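Local coordinates for uncharacterized protein (Ruminococcus gnavus, PDB 4QAN) that is of unknown function but has a cystatin-like fold, as a divergent member of the NTF2-like superfamily, and can bind a magnesium ion, at residues A[207-215]-A[251-260]; A[53-61]-A[79-90]. One frame throughout, in Å; residues are numbered along the deposited sequence. Where two conformers were deposited one is given.

Contact 2 comes first along the chain and closes before contact 1 opens. It sets helix 52-58 and the residues after it against the turn before helix 87-108 and the first turn of that helix, while contact 1 lays the loop before helix 221-234 over the start of helix 254-275. Their centres are about 18 Å apart, yet they meet directly, Phe-211 CZ lying 3.7 Å from Pro-88 O. Helices 87-108 and 254-275 tie them together: Leu-257 touches Ile-99, and Leu-89 touches Leu-267. Both contacts are made among helices and loops of this cystatin-like protein, outside its two sheets (strands 116-122 to 187-188 and 305-314 to 383-384), and away from the magnesium-binding Ser-360.

Contact 1 (A[207-215]-A[251-260])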
loop_
_atom_site.group_PDB
_atom_site.type_symbol
_atom_site.label_atom_id
_atom_site.label_comp_id
_atom_site.label_asym_id
_atom_site.label_seq_id
_atom_site.Cartn_x
_atom_site.Cartn_y
_atom_site.Cartn_z
ATOM N N GLY A 207 12.382 -8.836 11.587
ATOM C CA GLY A 207 11.459 -9.729 10.915
ATOM C C GLY A 207 10.942 -9.250 9.579
ATOM O O GLY A 207 10.773 -8.051 9.366
ATOM N N ALA A 208 10.676 -10.202 8.683
ATOM C CA ALA A 208 10.100 -9.909 7.386
ATOM C C ALA A 208 8.658 -9.454 7.578
ATOM O O ALA A 208 7.934 -10.028 8.370
ATOM C CB ALA A 208 10.156 -11.134 6.491
ATOM N N ASN A 209 8.244 -8.429 6.842
ATOM C CA ASN A 209 6.925 -7.842 7.038
ATOM C C ASN A 209 6.325 -7.252 5.787
ATOM O O ASN A 209 5.536 -6.314 5.870
ATOM C CB ASN A 209 7.044 -6.736 8.082
ATOM C CG ASN A 209 7.985 -5.637 7.640
ATOM O OD1 ASN A 209 8.816 -5.839 6.749
ATOM N ND2 ASN A 209 7.849 -4.467 8.241
ATOM N N TYR A 210 6.729 -7.769 4.631
ATOM C CA TYR A 210 6.166 -7.364 3.343
ATOM C C TYR A 210 6.100 -8.577 2.424
ATOM O O TYR A 210 6.711 -9.597 2.707
ATOM C CB TYR A 210 7.021 -6.253 2.724
ATOM C CG TYR A 210 8.437 -6.647 2.332
ATOM C CD1 TYR A 210 9.466 -6.655 3.258
ATOM C CD2 TYR A 210 8.740 -7.003 1.028
ATOM C CE1 TYR A 210 10.763 -7.013 2.897
ATOM C CE2 TYR A 210 10.020 -7.369 0.657
ATOM C CZ TYR A 210 11.025 -7.377 1.601
ATOM O OH TYR A 210 12.284 -7.724 1.222
ATOM N N PHE A 211 5.375 -8.469 1.314
ATOM C CA PHE A 211 5.295 -9.556 0.361
ATOM C C PHE A 211 5.380 -9.026 -1.066
ATOM O O PHE A 211 5.034 -7.866 -1.331
ATOM C CB PHE A 211 3.984 -10.329 0.559
ATOM C CG PHE A 211 2.771 -9.567 0.132
ATOM C CD1 PHE A 211 2.114 -8.734 1.016
ATOM C CD2 PHE A 211 2.299 -9.664 -1.165
ATOM C CE1 PHE A 211 1.001 -8.015 0.614
ATOM C CE2 PHE A 211 1.186 -8.961 -1.566
ATOM C CZ PHE A 211 0.540 -8.122 -0.675
ATOM N N GLN A 212 5.871 -9.892 -1.956
ATOM C CA GLN A 212 5.903 -9.637 -3.398
ATOM C C GLN A 212 5.133 -10.809 -4.046
ATOM O O GLN A 212 5.544 -11.960 -3.944
ATOM C CB GLN A 212 7.367 -9.534 -3.915
ATOM C CG GLN A 212 7.534 -8.813 -5.265
ATOM C CD GLN A 212 8.992 -8.523 -5.657
ATOM O OE1 GLN A 212 9.704 -7.789 -4.970
ATOM N NE2 GLN A 212 9.433 -9.090 -6.782
ATOM N N ALA A 213 3.996 -10.519 -4.673
ATOM C CA ALA A 213 3.204 -11.575 -5.294
ATOM C C ALA A 213 3.930 -12.050 -6.557
ATOM O O ALA A 213 4.711 -11.293 -7.138
ATOM C CB ALA A 213 1.818 -11.066 -5.618
HETATM N N MSE A 214 3.713 -13.313 -6.922
HETATM C CA MSE A 214 4.268 -13.861 -8.151
HETATM C C MSE A 214 3.255 -13.716 -9.250
HETATM O O MSE A 214 2.074 -13.559 -8.987
HETATM C CB MSE A 214 4.626 -15.325 -7.954
HETATM C CG MSE A 214 3.405 -16.233 -7.989
HETATM SE SE MSE A 214 4.001 -18.086 -7.741
HETATM C CE MSE A 214 2.260 -18.904 -8.176
ATOM N N PRO A 215 3.701 -13.764 -10.517
ATOM C CA PRO A 215 2.709 -13.765 -11.587
ATOM C C PRO A 215 1.842 -15.031 -11.574
ATOM O O PRO A 215 2.363 -16.119 -11.374
ATOM C CB PRO A 215 3.571 -13.743 -12.855
ATOM C CG PRO A 215 4.818 -13.073 -12.424
ATOM C CD PRO A 215 5.064 -13.641 -11.058
ATOM N N ASP A 251 15.483 -11.130 -6.657
ATOM C CA ASP A 251 15.526 -10.431 -5.385
ATOM C C ASP A 251 14.343 -9.482 -5.232
ATOM O O ASP A 251 13.547 -9.284 -6.170
ATOM C CB ASP A 251 16.854 -9.680 -5.274
ATOM C CG ASP A 251 17.252 -9.396 -3.843
ATOM O OD1 ASP A 251 16.488 -9.723 -2.907
ATOM O OD2 ASP A 251 18.332 -8.830 -3.657
ATOM N N THR A 252 14.201 -8.948 -4.023
ATOM C CA THR A 252 13.181 -7.953 -3.705
ATOM C C THR A 252 13.396 -6.726 -4.581
ATOM O O THR A 252 14.502 -6.183 -4.620
ATOM C CB THR A 252 13.287 -7.559 -2.219
ATOM O OG1 THR A 252 12.808 -8.641 -1.403
ATOM C CG2 THR A 252 12.523 -6.272 -1.919
ATOM N N SER A 253 12.352 -6.299 -5.287
ATOM C CA SER A 253 12.464 -5.219 -6.265
ATOM C C SER A 253 11.635 -4.007 -5.840
ATOM O O SER A 253 10.424 -4.124 -5.682
ATOM C CB SER A 253 11.982 -5.720 -7.635
ATOM O OG SER A 253 11.690 -4.648 -8.513
ATOM N N PRO A 254 12.273 -2.825 -5.679
ATOM C CA PRO A 254 11.476 -1.635 -5.356
ATOM C C PRO A 254 10.462 -1.315 -6.429
ATOM O O PRO A 254 9.330 -0.954 -6.119
ATOM C CB PRO A 254 12.516 -0.509 -5.240
ATOM C CG PRO A 254 13.788 -1.046 -5.794
ATOM C CD PRO A 254 13.717 -2.540 -5.708
ATOM N N GLU A 255 10.851 -1.475 -7.686
ATOM C CA GLU A 255 9.957 -1.158 -8.791
ATOM C C GLU A 255 8.704 -2.046 -8.775
ATOM O O GLU A 255 7.580 -1.562 -8.979
ATOM C CB GLU A 255 10.680 -1.287 -10.138
ATOM C CG GLU A 255 11.849 -0.332 -10.330
ATOM C CD GLU A 255 13.138 -0.750 -9.615
ATOM O OE1 GLU A 255 13.228 -1.888 -9.077
ATOM O OE2 GLU A 255 14.077 0.080 -9.590
ATOM N N LEU A 256 8.886 -3.339 -8.532
ATOM C CA LEU A 256 7.755 -4.273 -8.607
ATOM C C LEU A 256 6.832 -4.051 -7.437
ATOM O O LEU A 256 5.612 -4.149 -7.584
ATOM C CB LEU A 256 8.208 -5.736 -8.637
ATOM C CG LEU A 256 8.883 -6.193 -9.931
ATOM C CD1 LEU A 256 9.412 -7.619 -9.799
ATOM C CD2 LEU A 256 7.920 -6.075 -11.106
ATOM N N LEU A 257 7.421 -3.755 -6.281
ATOM C CA LEU A 257 6.637 -3.482 -5.082
ATOM C C LEU A 257 5.818 -2.203 -5.172
ATOM O O LEU A 257 4.709 -2.149 -4.647
ATOM C CB LEU A 257 7.533 -3.423 -3.860
ATOM C CG LEU A 257 8.053 -4.766 -3.371
ATOM C CD1 LEU A 257 9.016 -4.569 -2.204
ATOM C CD2 LEU A 257 6.899 -5.680 -2.973
ATOM N N LYS A 258 6.356 -1.174 -5.812
ATOM C CA LYS A 258 5.614 0.061 -5.965
ATOM C C LYS A 258 4.424 -0.163 -6.925
ATOM O O LYS A 258 3.318 0.291 -6.656
ATOM C CB LYS A 258 6.526 1.196 -6.441
ATOM C CG LYS A 258 7.538 1.632 -5.385
ATOM C CD LYS A 258 8.258 2.919 -5.758
ATOM C CE LYS A 258 8.865 2.837 -7.143
ATOM N NZ LYS A 258 9.715 4.018 -7.409
ATOM N N LYS A 259 4.675 -0.888 -8.012
ATOM C CA LYS A 259 3.622 -1.307 -8.962
ATOM C C LYS A 259 2.525 -2.112 -8.267
ATOM O O LYS A 259 1.354 -1.918 -8.543
ATOM C CB LYS A 259 4.234 -2.183 -10.067
ATOM C CG LYS A 259 3.717 -1.918 -11.471
ATOM C CD LYS A 259 4.705 -2.396 -12.550
ATOM C CE LYS A 259 6.141 -1.898 -12.324
ATOM N NZ LYS A 259 7.018 -1.871 -13.541
ATOM N N GLN A 260 2.931 -3.013 -7.371
ATOM C CA GLN A 260 2.000 -3.826 -6.585
ATOM C C GLN A 260 1.143 -2.930 -5.692
ATOM O O GLN A 260 -0.075 -3.113 -5.592
ATOM C CB GLN A 260 2.775 -4.860 -5.749
ATOM C CG GLN A 260 1.942 -5.676 -4.770
ATOM C CD GLN A 260 2.758 -6.732 -4.033
ATOM O OE1 GLN A 260 2.919 -7.847 -4.510
ATOM N NE2 GLN A 260 3.258 -6.387 -2.860
#
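Gln-260 NE2 gives a hydrogen bond of 2.8 Å to Phe-211 O, and the other end of the same amide, OE1, takes the N-H of Ala-213 at 2.9 Å. In this cystatin-like protein the loop before helix 221-234 is thus lashed, as an extended chain, across the N-terminal turns of helix 254-275, with a side-chain amide reading the backbone on both flanks of Gln-212 much as a neighbouring strand would; on its other side the Gln-212 backbone bonds to Asn-10. Both bonds are nearly straight, 165° and 169° at the hydrogen, and the Ala-213 N-H lies in the carbonyl plane of the amide. With CG anti to the backbone N (chi1 174°) and the chain extended beyond it, Gln-260 reaches out to the loop, where NE2 sits 3.5 Å over one face of the Phe-211 ring, offset toward its rim. A leucine in its place would probably leave Phe-211 O and Ala-213 N without their mates and take the amide off the Phe-211 ring.

Nearer the helix start, Leu-257 CD2 packs 3.3 Å from Phe-211 O, and its CD1 touches the Tyr-210 ring obliquely. The Tyr-210 hydroxyl meets Thr-252 OG1, which also bonds Thr-12, though the hydroxyl's position is less sure. Gln-212 is modelled in two conformers, so its side-chain bonds are tentative; in one, NE2 reaches Ser-249 and OE1 receives Ser-253 N on a lone pair. Ser-253 is itself the N-cap, its OG accepting from Leu-256 N at 3.1 Å.

Contact 2 (A[53-61]-A[79-90]); sequences DETALQINF and PTSDYSYYFPLT
Pro-79 meets Phe-61 obliquely, CB to CD2 at 4.2 Å, and starts a single turn of helical shape that fits against the C-terminal end of helix 52-58 and the start of helix 61-67. The carbonyl of Pro-79 takes the N-H groups of both Asp-82 and Tyr-83, closing the turn. Thr-80 then looks two ways: its CG2 rests 4.0 Å from Leu-57 CD2, while OG1 donates to Thr-90 OG1, which in turn bonds Ala-78 O, so the turn is pinned to the helix it leads into. Ser-81 supplies the direct polar link. Its OG stands between the backbone N and carbonyl carbon (chi1 65°), which points the hydroxyl at Ile-59 O, the first residue beyond the helix; the bond is 2.7 Å long and lies in the carbonyl plane. Water 1 accepts from Ser-81 N and lies 2.6 Å from Ala-56 O, to which it probably donates. Asp-82 OD2 receives water 2, which accepts from Phe-61 N, so the carboxylate lies near the N-terminus of helix 61-67, where it is probably favoured. Farther on, the edge of the Phe-87 ring comes up to Asp-53, with Phe-87 CZ 3.3 Å from Asp-53 OD1, and Leu-57 CD2 meets the same ring obliquely near Phe-87 CD1. Thr-90 closes the interface from helix 87-108, its CG2 methyl set 3.8 Å from Ala-56 CB.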
loop_
_atom_site.group_PDB
_atom_site.type_symbol
_atom_site.label_atom_id
_atom_site.label_comp_id
_atom_site.label_asym_id
_atom_site.label_seq_id
_atom_site.Cartn_x
_atom_site.Cartn_y
_atom_site.Cartn_z
ATOM N N ASP A 53 2.872 -4.096 9.427
ATOM C CA ASP A 53 1.801 -4.952 9.953
ATOM C C ASP A 53 1.112 -4.330 11.173
ATOM O O ASP A 53 -0.090 -4.468 11.354
ATOM C CB ASP A 53 2.325 -6.343 10.322
ATOM C CG ASP A 53 2.797 -7.139 9.124
ATOM O OD1 ASP A 53 2.276 -6.947 8.008
ATOM O OD2 ASP A 53 3.702 -7.978 9.308
ATOM N N GLU A 54 1.879 -3.647 12.007
ATOM C CA GLU A 54 1.357 -3.122 13.260
ATOM C C GLU A 54 0.390 -1.972 12.962
ATOM O O GLU A 54 -0.739 -1.981 13.432
ATOM C CB GLU A 54 2.489 -2.684 14.201
ATOM C CG GLU A 54 3.521 -3.765 14.520
ATOM C CD GLU A 54 4.666 -3.843 13.514
ATOM O OE1 GLU A 54 4.536 -3.282 12.400
ATOM O OE2 GLU A 54 5.706 -4.460 13.851
ATOM N N THR A 55 0.815 -1.013 12.149
ATOM C CA THR A 55 -0.075 0.071 11.728
ATOM C C THR A 55 -1.291 -0.495 10.995
ATOM O O THR A 55 -2.428 -0.132 11.296
ATOM C CB THR A 55 0.650 1.085 10.828
ATOM O OG1 THR A 55 1.760 1.652 11.536
ATOM C CG2 THR A 55 -0.287 2.203 10.377
ATOM N N ALA A 56 -1.062 -1.393 10.043
ATOM C CA ALA A 56 -2.165 -1.933 9.237
ATOM C C ALA A 56 -3.268 -2.595 10.096
ATOM O O ALA A 56 -4.449 -2.427 9.824
ATOM C CB ALA A 56 -1.641 -2.912 8.197
ATOM N N LEU A 57 -2.877 -3.315 11.139
ATOM C CA LEU A 57 -3.839 -3.989 12.021
ATOM C C LEU A 57 -4.428 -3.115 13.152
ATOM O O LEU A 57 -5.493 -3.447 13.678
ATOM C CB LEU A 57 -3.200 -5.239 12.624
ATOM C CG LEU A 57 -2.775 -6.301 11.598
ATOM C CD1 LEU A 57 -1.826 -7.316 12.233
ATOM C CD2 LEU A 57 -3.990 -6.987 11.000
ATOM N N GLN A 58 -3.775 -1.994 13.479
ATOM C CA GLN A 58 -4.112 -1.195 14.671
ATOM C C GLN A 58 -4.635 0.223 14.411
ATOM O O GLN A 58 -5.337 0.785 15.256
ATOM C CB GLN A 58 -2.882 -1.075 15.579
ATOM C CG GLN A 58 -2.263 -2.396 15.989
ATOM C CD GLN A 58 -3.162 -3.163 16.917
ATOM O OE1 GLN A 58 -3.323 -2.789 18.079
ATOM N NE2 GLN A 58 -3.765 -4.235 16.413
ATOM N N ILE A 59 -4.286 0.809 13.267
ATOM C CA ILE A 59 -4.608 2.209 13.016
ATOM C C ILE A 59 -6.080 2.559 13.290
ATOM O O ILE A 59 -6.980 1.818 12.914
ATOM C CB ILE A 59 -4.207 2.654 11.588
ATOM C CG1 ILE A 59 -4.278 4.180 11.480
ATOM C CG2 ILE A 59 -5.092 1.999 10.534
ATOM C CD1 ILE A 59 -3.417 4.755 10.385
ATOM N N ASN A 60 -6.297 3.701 13.944
ATOM C CA ASN A 60 -7.627 4.200 14.277
ATOM C C ASN A 60 -8.163 5.048 13.137
ATOM O O ASN A 60 -7.709 6.180 12.925
ATOM C CB ASN A 60 -7.565 5.028 15.563
ATOM C CG ASN A 60 -8.938 5.466 16.068
ATOM O OD1 ASN A 60 -9.864 5.743 15.297
ATOM N ND2 ASN A 60 -9.056 5.568 17.383
ATOM N N PHE A 61 -9.133 4.490 12.421
ATOM C CA PHE A 61 -9.727 5.116 11.248
ATOM C C PHE A 61 -10.233 6.518 11.556
ATOM O O PHE A 61 -9.824 7.483 10.910
ATOM C CB PHE A 61 -10.874 4.233 10.735
ATOM C CG PHE A 61 -11.553 4.758 9.514
ATOM C CD1 PHE A 61 -12.582 5.689 9.617
ATOM C CD2 PHE A 61 -11.192 4.310 8.264
ATOM C CE1 PHE A 61 -13.221 6.179 8.492
ATOM C CE2 PHE A 61 -11.830 4.796 7.125
ATOM C CZ PHE A 61 -12.843 5.733 7.242
ATOM N N PRO A 79 -9.073 -0.060 5.160
ATOM C CA PRO A 79 -9.311 -0.164 6.598
ATOM C C PRO A 79 -9.175 -1.591 7.189
ATOM O O PRO A 79 -10.135 -2.172 7.717
ATOM C CB PRO A 79 -10.739 0.376 6.740
ATOM C CG PRO A 79 -11.393 -0.023 5.472
ATOM C CD PRO A 79 -10.335 0.182 4.430
ATOM N N THR A 80 -7.957 -2.116 7.119
ATOM C CA THR A 80 -7.662 -3.469 7.557
ATOM C C THR A 80 -7.849 -3.631 9.063
ATOM O O THR A 80 -8.219 -4.702 9.523
ATOM C CB THR A 80 -6.236 -3.882 7.146
ATOM O OG1 THR A 80 -6.225 -4.164 5.745
ATOM C CG2 THR A 80 -5.753 -5.110 7.896
ATOM N N SER A 81 -7.589 -2.577 9.823
ATOM C CA SER A 81 -7.792 -2.609 11.278
ATOM C C SER A 81 -9.266 -2.792 11.660
ATOM O O SER A 81 -9.553 -3.265 12.749
ATOM C CB SER A 81 -7.276 -1.316 11.916
ATOM O OG SER A 81 -8.034 -0.190 11.488
ATOM N N ASP A 82 -10.193 -2.404 10.781
ATOM C CA ASP A 82 -11.605 -2.703 11.004
ATOM C C ASP A 82 -12.036 -3.995 10.319
ATOM O O ASP A 82 -12.876 -4.707 10.834
ATOM C CB ASP A 82 -12.483 -1.550 10.528
ATOM C CG ASP A 82 -12.342 -0.318 11.407
ATOM O OD1 ASP A 82 -12.627 -0.410 12.616
ATOM O OD2 ASP A 82 -11.933 0.732 10.890
ATOM N N TYR A 83 -11.484 -4.275 9.147
ATOM C CA TYR A 83 -11.880 -5.442 8.375
ATOM C C TYR A 83 -10.649 -6.142 7.834
ATOM O O TYR A 83 -10.050 -5.686 6.866
ATOM C CB TYR A 83 -12.796 -5.017 7.232
ATOM C CG TYR A 83 -13.914 -4.117 7.662
ATOM C CD1 TYR A 83 -14.998 -4.623 8.376
ATOM C CD2 TYR A 83 -13.905 -2.755 7.358
ATOM C CE1 TYR A 83 -16.048 -3.803 8.776
ATOM C CE2 TYR A 83 -14.951 -1.920 7.759
ATOM C CZ TYR A 83 -16.017 -2.449 8.466
ATOM O OH TYR A 83 -17.061 -1.647 8.870
ATOM N N SER A 84 -10.266 -7.258 8.453
ATOM C CA SER A 84 -9.016 -7.925 8.071
ATOM C C SER A 84 -8.986 -8.397 6.595
ATOM O O SER A 84 -7.912 -8.510 6.015
ATOM C CB SER A 84 -8.661 -9.044 9.054
ATOM O OG SER A 84 -9.693 -9.994 9.143
ATOM N N TYR A 85 -10.160 -8.624 5.995
ATOM C CA TYR A 85 -10.310 -8.825 4.540
ATOM C C TYR A 85 -9.365 -7.953 3.685
ATOM O O TYR A 85 -8.802 -8.422 2.708
ATOM C CB TYR A 85 -11.763 -8.523 4.146
ATOM C CG TYR A 85 -12.070 -8.597 2.661
ATOM C CD1 TYR A 85 -11.843 -7.509 1.818
ATOM C CD2 TYR A 85 -12.635 -9.735 2.113
ATOM C CE1 TYR A 85 -12.152 -7.574 0.463
ATOM C CE2 TYR A 85 -12.937 -9.813 0.770
ATOM C CZ TYR A 85 -12.697 -8.743 -0.058
ATOM O OH TYR A 85 -13.001 -8.842 -1.398
ATOM N N TYR A 86 -9.201 -6.689 4.057
ATOM C CA TYR A 86 -8.404 -5.753 3.268
ATOM C C TYR A 86 -6.882 -5.888 3.362
ATOM O O TYR A 86 -6.167 -5.176 2.637
ATOM C CB TYR A 86 -8.786 -4.323 3.645
ATOM C CG TYR A 86 -10.165 -3.908 3.187
ATOM C CD1 TYR A 86 -10.488 -3.884 1.844
ATOM C CD2 TYR A 86 -11.135 -3.490 4.100
ATOM C CE1 TYR A 86 -11.737 -3.481 1.415
ATOM C CE2 TYR A 86 -12.378 -3.070 3.669
ATOM C CZ TYR A 86 -12.671 -3.073 2.324
ATOM O OH TYR A 86 -13.911 -2.662 1.878
ATOM N N PHE A 87 -6.385 -6.793 4.208
ATOM C CA PHE A 87 -4.978 -6.781 4.614
ATOM C C PHE A 87 -3.991 -6.704 3.451
ATOM O O PHE A 87 -3.117 -5.849 3.439
ATOM C CB PHE A 87 -4.647 -7.966 5.553
ATOM C CG PHE A 87 -3.181 -8.060 5.927
ATOM C CD1 PHE A 87 -2.680 -7.393 7.042
ATOM C CD2 PHE A 87 -2.297 -8.800 5.148
ATOM C CE1 PHE A 87 -1.325 -7.460 7.370
ATOM C CE2 PHE A 87 -0.944 -8.880 5.475
ATOM C CZ PHE A 87 -0.459 -8.208 6.586
ATOM N N PRO A 88 -4.109 -7.598 2.467
ATOM C CA PRO A 88 -3.104 -7.473 1.404
ATOM C C PRO A 88 -3.096 -6.109 0.690
ATOM O O PRO A 88 -2.032 -5.670 0.225
ATOM C CB PRO A 88 -3.484 -8.597 0.436
ATOM C CG PRO A 88 -4.250 -9.594 1.290
ATOM C CD PRO A 88 -5.015 -8.739 2.258
ATOM N N LEU A 89 -4.248 -5.439 0.592
ATOM C CA LEU A 89 -4.278 -4.118 -0.055
ATOM C C LEU A 89 -3.555 -3.071 0.802
ATOM O O LEU A 89 -2.834 -2.237 0.283
ATOM C CB LEU A 89 -5.713 -3.667 -0.344
ATOM C CG LEU A 89 -6.593 -4.634 -1.135
ATOM C CD1 LEU A 89 -7.795 -3.904 -1.729
ATOM C CD2 LEU A 89 -5.799 -5.313 -2.245
ATOM N N THR A 90 -3.730 -3.169 2.118
ATOM C CA THR A 90 -3.210 -2.205 3.058
ATOM C C THR A 90 -1.704 -2.396 3.167
ATOM O O THR A 90 -0.945 -1.425 3.059
ATOM C CB THR A 90 -3.887 -2.319 4.447
ATOM O OG1 THR A 90 -5.313 -2.211 4.315
ATOM C CG2 THR A 90 -3.428 -1.208 5.365
HETATM O O HOH W 1 -5.687 -0.662 8.373
HETATM O O HOH W 2 -10.581 2.203 12.968
#